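Local coordinates for CmeC (Campylobacter jejuni, PDB 4MT4), which probably serves as the outer membrane channel of a drug efflux system, as a trimeric member of the outer membrane factor family, at residues B[18-23]-B[371-376]; B[27-32]-B[260-265]. One frame throughout, in Å; residues are numbered along the deposited sequence.

Contact 1 (B[18-23]-B[371-376])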
loop_
_atom_site.group_PDB
_atom_site.type_symbol
_atom_site.label_atom_id
_atom_site.label_comp_id
_atom_site.label_asym_id
_atom_site.label_seq_id
_atom_site.Cartn_x
_atom_site.Cartn_y
_atom_site.Cartn_z
ATOM N N ASN B 18 -30.564 2.006 -20.016
ATOM C CA ASN B 18 -29.896 0.916 -20.719
ATOM C C ASN B 18 -29.230 1.339 -22.023
ATOM O O ASN B 18 -28.767 0.499 -22.797
ATOM C CB ASN B 18 -30.895 -0.205 -20.995
ATOM C CG ASN B 18 -31.397 -0.855 -19.725
ATOM O OD1 ASN B 18 -30.719 -1.698 -19.140
ATOM N ND2 ASN B 18 -32.589 -0.466 -19.289
ATOM N N LYS B 19 -29.184 2.644 -22.261
ATOM C CA LYS B 19 -28.545 3.187 -23.454
ATOM C C LYS B 19 -27.142 3.689 -23.145
ATOM O O LYS B 19 -26.393 4.068 -24.042
ATOM C CB LYS B 19 -29.392 4.315 -24.041
ATOM C CG LYS B 19 -30.707 3.829 -24.608
ATOM C CD LYS B 19 -30.471 2.804 -25.701
ATOM C CE LYS B 19 -30.142 3.453 -27.037
ATOM N NZ LYS B 19 -30.093 2.441 -28.132
ATOM N N LEU B 20 -26.794 3.674 -21.864
ATOM C CA LEU B 20 -25.521 4.215 -21.403
ATOM C C LEU B 20 -24.336 3.445 -21.977
ATOM O O LEU B 20 -23.306 4.032 -22.305
ATOM C CB LEU B 20 -25.465 4.206 -19.874
ATOM C CG LEU B 20 -24.177 4.736 -19.238
ATOM C CD1 LEU B 20 -23.887 6.154 -19.707
ATOM C CD2 LEU B 20 -24.264 4.677 -17.722
ATOM N N GLY B 21 -24.488 2.131 -22.100
ATOM C CA GLY B 21 -23.436 1.294 -22.643
ATOM C C GLY B 21 -23.871 0.529 -23.877
ATOM O O GLY B 21 -23.342 -0.540 -24.177
ATOM N N ALA B 22 -24.844 1.077 -24.596
ATOM C CA ALA B 22 -25.350 0.432 -25.801
ATOM C C ALA B 22 -25.225 1.343 -27.016
ATOM O O ALA B 22 -25.588 2.516 -26.962
ATOM C CB ALA B 22 -26.797 0.008 -25.603
ATOM N N LEU B 23 -24.702 0.797 -28.109
ATOM C CA LEU B 23 -24.627 1.534 -29.363
ATOM C C LEU B 23 -26.018 1.654 -29.976
ATOM O O LEU B 23 -26.917 0.882 -29.645
ATOM C CB LEU B 23 -23.662 0.853 -30.338
ATOM C CG LEU B 23 -22.186 0.868 -29.929
ATOM C CD1 LEU B 23 -21.334 0.126 -30.945
ATOM C CD2 LEU B 23 -21.690 2.296 -29.753
ATOM N N TYR B 371 -17.608 4.104 -16.488
ATOM C CA TYR B 371 -16.478 3.963 -17.396
ATOM C C TYR B 371 -16.539 2.646 -18.161
ATOM O O TYR B 371 -16.343 2.621 -19.373
ATOM C CB TYR B 371 -15.150 4.063 -16.641
ATOM C CG TYR B 371 -13.950 4.058 -17.561
ATOM C CD1 TYR B 371 -13.542 5.221 -18.201
ATOM C CD2 TYR B 371 -13.235 2.892 -17.801
ATOM C CE1 TYR B 371 -12.452 5.224 -19.048
ATOM C CE2 TYR B 371 -12.145 2.887 -18.648
ATOM C CZ TYR B 371 -11.758 4.057 -19.269
ATOM O OH TYR B 371 -10.673 4.063 -20.114
ATOM N N ALA B 372 -16.817 1.558 -17.449
ATOM C CA ALA B 372 -16.860 0.233 -18.058
ATOM C C ALA B 372 -17.888 0.163 -19.184
ATOM O O ALA B 372 -17.634 -0.433 -20.230
ATOM C CB ALA B 372 -17.159 -0.822 -17.007
ATOM N N LEU B 373 -19.043 0.783 -18.965
ATOM C CA LEU B 373 -20.109 0.791 -19.960
ATOM C C LEU B 373 -19.743 1.636 -21.176
ATOM O O LEU B 373 -19.926 1.206 -22.317
ATOM C CB LEU B 373 -21.412 1.303 -19.344
ATOM C CG LEU B 373 -22.111 0.351 -18.374
ATOM C CD1 LEU B 373 -23.324 1.018 -17.739
ATOM C CD2 LEU B 373 -22.512 -0.941 -19.076
ATOM N N VAL B 374 -19.228 2.838 -20.928
ATOM C CA VAL B 374 -18.852 3.742 -22.009
ATOM C C VAL B 374 -17.657 3.202 -22.791
ATOM O O VAL B 374 -17.634 3.260 -24.019
ATOM C CB VAL B 374 -18.525 5.154 -21.480
ATOM C CG1 VAL B 374 -17.985 6.034 -22.593
ATOM C CG2 VAL B 374 -19.762 5.786 -20.860
ATOM N N ALA B 375 -16.673 2.670 -22.075
ATOM C CA ALA B 375 -15.480 2.121 -22.712
ATOM C C ALA B 375 -15.827 0.939 -23.605
ATOM O O ALA B 375 -15.301 0.811 -24.706
ATOM C CB ALA B 375 -14.454 1.707 -21.666
ATOM N N ARG B 376 -16.727 0.086 -23.127
ATOM C CA ARG B 376 -17.112 -1.119 -23.854
ATOM C C ARG B 376 -17.669 -0.783 -25.240
ATOM O O ARG B 376 -17.265 -1.382 -26.240
ATOM C CB ARG B 376 -18.142 -1.915 -23.043
ATOM C CG ARG B 376 -18.192 -3.412 -23.332
ATOM C CD ARG B 376 -18.907 -3.714 -24.643
ATOM N NE ARG B 376 -20.169 -2.987 -24.750
ATOM C CZ ARG B 376 -20.879 -2.881 -25.869
ATOM N NH1 ARG B 376 -20.451 -3.451 -26.987
ATOM N NH2 ARG B 376 -22.015 -2.199 -25.872
HETATM O O HOH W 1 -22.111 -3.188 -22.257
HETATM O O HOH W 2 -21.205 -1.015 -22.694
#
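Arg376 reaches from helix 339-405 to the N-terminal loop and holds the carbonyl of Gly21 with one nitrogen of its guanidinium. The setting is the long helical barrel of an outer membrane factor, where an extended N-terminal segment runs along the outside of the helices and the type I turn from Lys19 to Ala22 meets one of them. NH2 of Arg376 lies 2.7 Å from Gly21 O, with an N-H...O angle of 151°. The acceptor sits at the guanidinium edge, only 7° out of its plane, while the nitrogen is tilted somewhat from the carbonyl plane. The arginine chain bends at chi2 (-76°) and again at chi3, which folds its end back toward the turn. The same NH2 forms a salt bridge with Glu26 and NH1 donates to Tyr435 on helix 411-445, so several partners fix the rotation of the group.

Beside this polar grip the contact is apolar. Leu373 packs its CB against Gly21 CA at 3.9 Å, and the leucines Leu20 and Leu373 cross at about a right angle, CD2 of Leu20 meeting CD1 of Leu373 at 3.8 Å. CD1 of Leu20 approaches CG2 of Val374 more loosely, at 4.3 Å. Leu20 packs on Tyr245, and Val374 on Glu226, of the second subunit, placing the turn beside a subunit boundary. Water 2 lies 2.6 Å from both Gly21 O and Leu373 O. Arg376 NE donates to the same water at 3.0 Å.

Contact 2 (B[27-32]-B[260-265]); sequences KETNSS and IPTGIS
Thr29 and Thr262 are joined by two hydrogen bonds, one between backbone groups and one that borrows a side chain. Thr262 N donates to Thr29 O over 2.8 Å. That oxygen also receives a CA-H...O contact from Pro261 CA at 3.4 Å, so the proline, which has no N-H to give, still takes part. In the other direction Thr29 N donates to Thr262 OG1 at 3.0 Å, a more bent bond of 139° at the hydrogen. OG1 of Thr262 stands between its own backbone N and carbonyl carbon (chi1 64°), where it faces Thr29 N; its strongest partner is Asn18 O.

Neither segment is a regular strand: two loops of the outer membrane factor meet here, the N-terminal one ahead of helix 44-56 and the linker between helices 240-245 and 273-293. Within the N-terminal loop, Lys27 NZ reaches forward along its own loop to donate to Glu28 O at 2.8 Å and to Thr29 OG1, and that hydroxyl donates in turn to Lys27 O. Farther along, Pro261 CG rests 3.8 Å from Ser31 O, and Ser265 OG is engaged by Thr267 N and Gln271.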
loop_
_atom_site.group_PDB
_atom_site.type_symbol
_atom_site.label_atom_id
_atom_site.label_comp_id
_atom_site.label_asym_id
_atom_site.label_seq_id
_atom_site.Cartn_x
_atom_site.Cartn_y
_atom_site.Cartn_z
ATOM N N LYS B 27 -28.745 -3.802 -29.102
ATOM C CA LYS B 27 -29.886 -4.051 -28.226
ATOM C C LYS B 27 -29.548 -3.689 -26.781
ATOM O O LYS B 27 -28.524 -4.117 -26.242
ATOM C CB LYS B 27 -30.327 -5.518 -28.329
ATOM C CG LYS B 27 -30.741 -6.175 -27.016
ATOM C CD LYS B 27 -32.166 -5.842 -26.611
ATOM C CE LYS B 27 -32.649 -6.800 -25.534
ATOM N NZ LYS B 27 -31.642 -6.958 -24.445
ATOM N N GLU B 28 -30.404 -2.883 -26.163
ATOM C CA GLU B 28 -30.217 -2.511 -24.767
ATOM C C GLU B 28 -30.528 -3.700 -23.864
ATOM O O GLU B 28 -31.653 -4.194 -23.837
ATOM C CB GLU B 28 -31.095 -1.315 -24.399
ATOM C CG GLU B 28 -31.803 -0.670 -25.577
ATOM C CD GLU B 28 -32.764 0.408 -25.136
ATOM O OE1 GLU B 28 -32.826 0.687 -23.918
ATOM O OE2 GLU B 28 -33.458 0.981 -26.003
ATOM N N THR B 29 -29.517 -4.152 -23.128
ATOM C CA THR B 29 -29.624 -5.364 -22.318
ATOM C C THR B 29 -29.482 -5.101 -20.822
ATOM O O THR B 29 -28.585 -4.381 -20.389
ATOM C CB THR B 29 -28.554 -6.401 -22.727
ATOM O OG1 THR B 29 -28.548 -6.554 -24.151
ATOM C CG2 THR B 29 -28.832 -7.748 -22.078
ATOM N N ASN B 30 -30.372 -5.705 -20.042
ATOM C CA ASN B 30 -30.311 -5.626 -18.590
ATOM C C ASN B 30 -30.361 -7.031 -17.996
ATOM O O ASN B 30 -30.793 -7.230 -16.860
ATOM C CB ASN B 30 -31.457 -4.764 -18.052
ATOM C CG ASN B 30 -31.210 -4.277 -16.635
ATOM O OD1 ASN B 30 -30.069 -4.196 -16.181
ATOM N ND2 ASN B 30 -32.287 -3.945 -15.931
ATOM N N SER B 31 -29.921 -8.007 -18.785
ATOM C CA SER B 31 -29.890 -9.397 -18.346
ATOM C C SER B 31 -28.804 -9.605 -17.299
ATOM O O SER B 31 -27.763 -8.948 -17.332
ATOM C CB SER B 31 -29.664 -10.337 -19.534
ATOM O OG SER B 31 -28.360 -10.187 -20.068
ATOM N N SER B 32 -29.050 -10.524 -16.369
ATOM C CA SER B 32 -28.098 -10.806 -15.300
ATOM C C SER B 32 -26.874 -11.552 -15.821
ATOM O O SER B 32 -26.841 -11.989 -16.971
ATOM C CB SER B 32 -28.767 -11.609 -14.183
ATOM O OG SER B 32 -29.641 -10.793 -13.422
ATOM N N ILE B 260 -24.208 -9.008 -21.812
ATOM C CA ILE B 260 -23.793 -8.212 -20.664
ATOM C C ILE B 260 -24.652 -6.954 -20.553
ATOM O O ILE B 260 -25.183 -6.477 -21.556
ATOM C CB ILE B 260 -22.302 -7.818 -20.757
ATOM C CG1 ILE B 260 -22.047 -6.975 -22.007
ATOM C CG2 ILE B 260 -21.420 -9.056 -20.749
ATOM C CD1 ILE B 260 -20.617 -6.503 -22.138
ATOM N N PRO B 261 -24.802 -6.422 -19.328
ATOM C CA PRO B 261 -25.589 -5.202 -19.111
ATOM C C PRO B 261 -25.093 -4.012 -19.929
ATOM O O PRO B 261 -23.896 -3.895 -20.194
ATOM C CB PRO B 261 -25.411 -4.937 -17.613
ATOM C CG PRO B 261 -25.150 -6.274 -17.028
ATOM C CD PRO B 261 -24.344 -7.011 -18.058
ATOM N N THR B 262 -26.019 -3.146 -20.327
ATOM C CA THR B 262 -25.681 -1.928 -21.052
ATOM C C THR B 262 -26.082 -0.711 -20.230
ATOM O O THR B 262 -25.830 0.430 -20.616
ATOM C CB THR B 262 -26.375 -1.871 -22.424
ATOM O OG1 THR B 262 -27.795 -1.821 -22.244
ATOM C CG2 THR B 262 -26.014 -3.092 -23.259
ATOM N N GLY B 263 -26.718 -0.972 -19.094
ATOM C CA GLY B 263 -27.120 0.068 -18.166
ATOM C C GLY B 263 -26.970 -0.433 -16.742
ATOM O O GLY B 263 -26.823 -1.634 -16.519
ATOM N N ILE B 264 -27.005 0.478 -15.776
ATOM C CA ILE B 264 -26.821 0.089 -14.384
ATOM C C ILE B 264 -28.035 -0.693 -13.879
ATOM O O ILE B 264 -29.172 -0.425 -14.269
ATOM C CB ILE B 264 -26.557 1.317 -13.481
ATOM C CG1 ILE B 264 -26.121 0.874 -12.081
ATOM C CG2 ILE B 264 -27.773 2.236 -13.427
ATOM C CD1 ILE B 264 -25.517 1.978 -11.252
ATOM N N SER B 265 -27.779 -1.681 -13.029
ATOM C CA SER B 265 -28.839 -2.522 -12.488
ATOM C C SER B 265 -29.617 -1.801 -11.392
ATOM O O SER B 265 -29.100 -0.890 -10.747
ATOM C CB SER B 265 -28.256 -3.826 -11.944
ATOM O OG SER B 265 -29.256 -4.611 -11.322
#

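How the contacts relate
The centres of the two contacts lie 9 Å apart, both 25 Å from the centre of the chain and on the same side of it. Along the sequence contact 2 is nested within contact 1: the order is 18-23, 27-32, 260-265, 371-376. The N-terminal loop supplies the first half of each contact, while the second halves come from two later parts of the chain. The contacts also touch directly, since Gly21 N probably hydrogen-bonds to Thr262 O, 2.6 Å away, and the Thr262 hydroxyl also serves the loop of contact 1. The N-terminal segment is thereby tied both to the linker ahead of helix 273-293 and to helix 339-405, beside the second subunit.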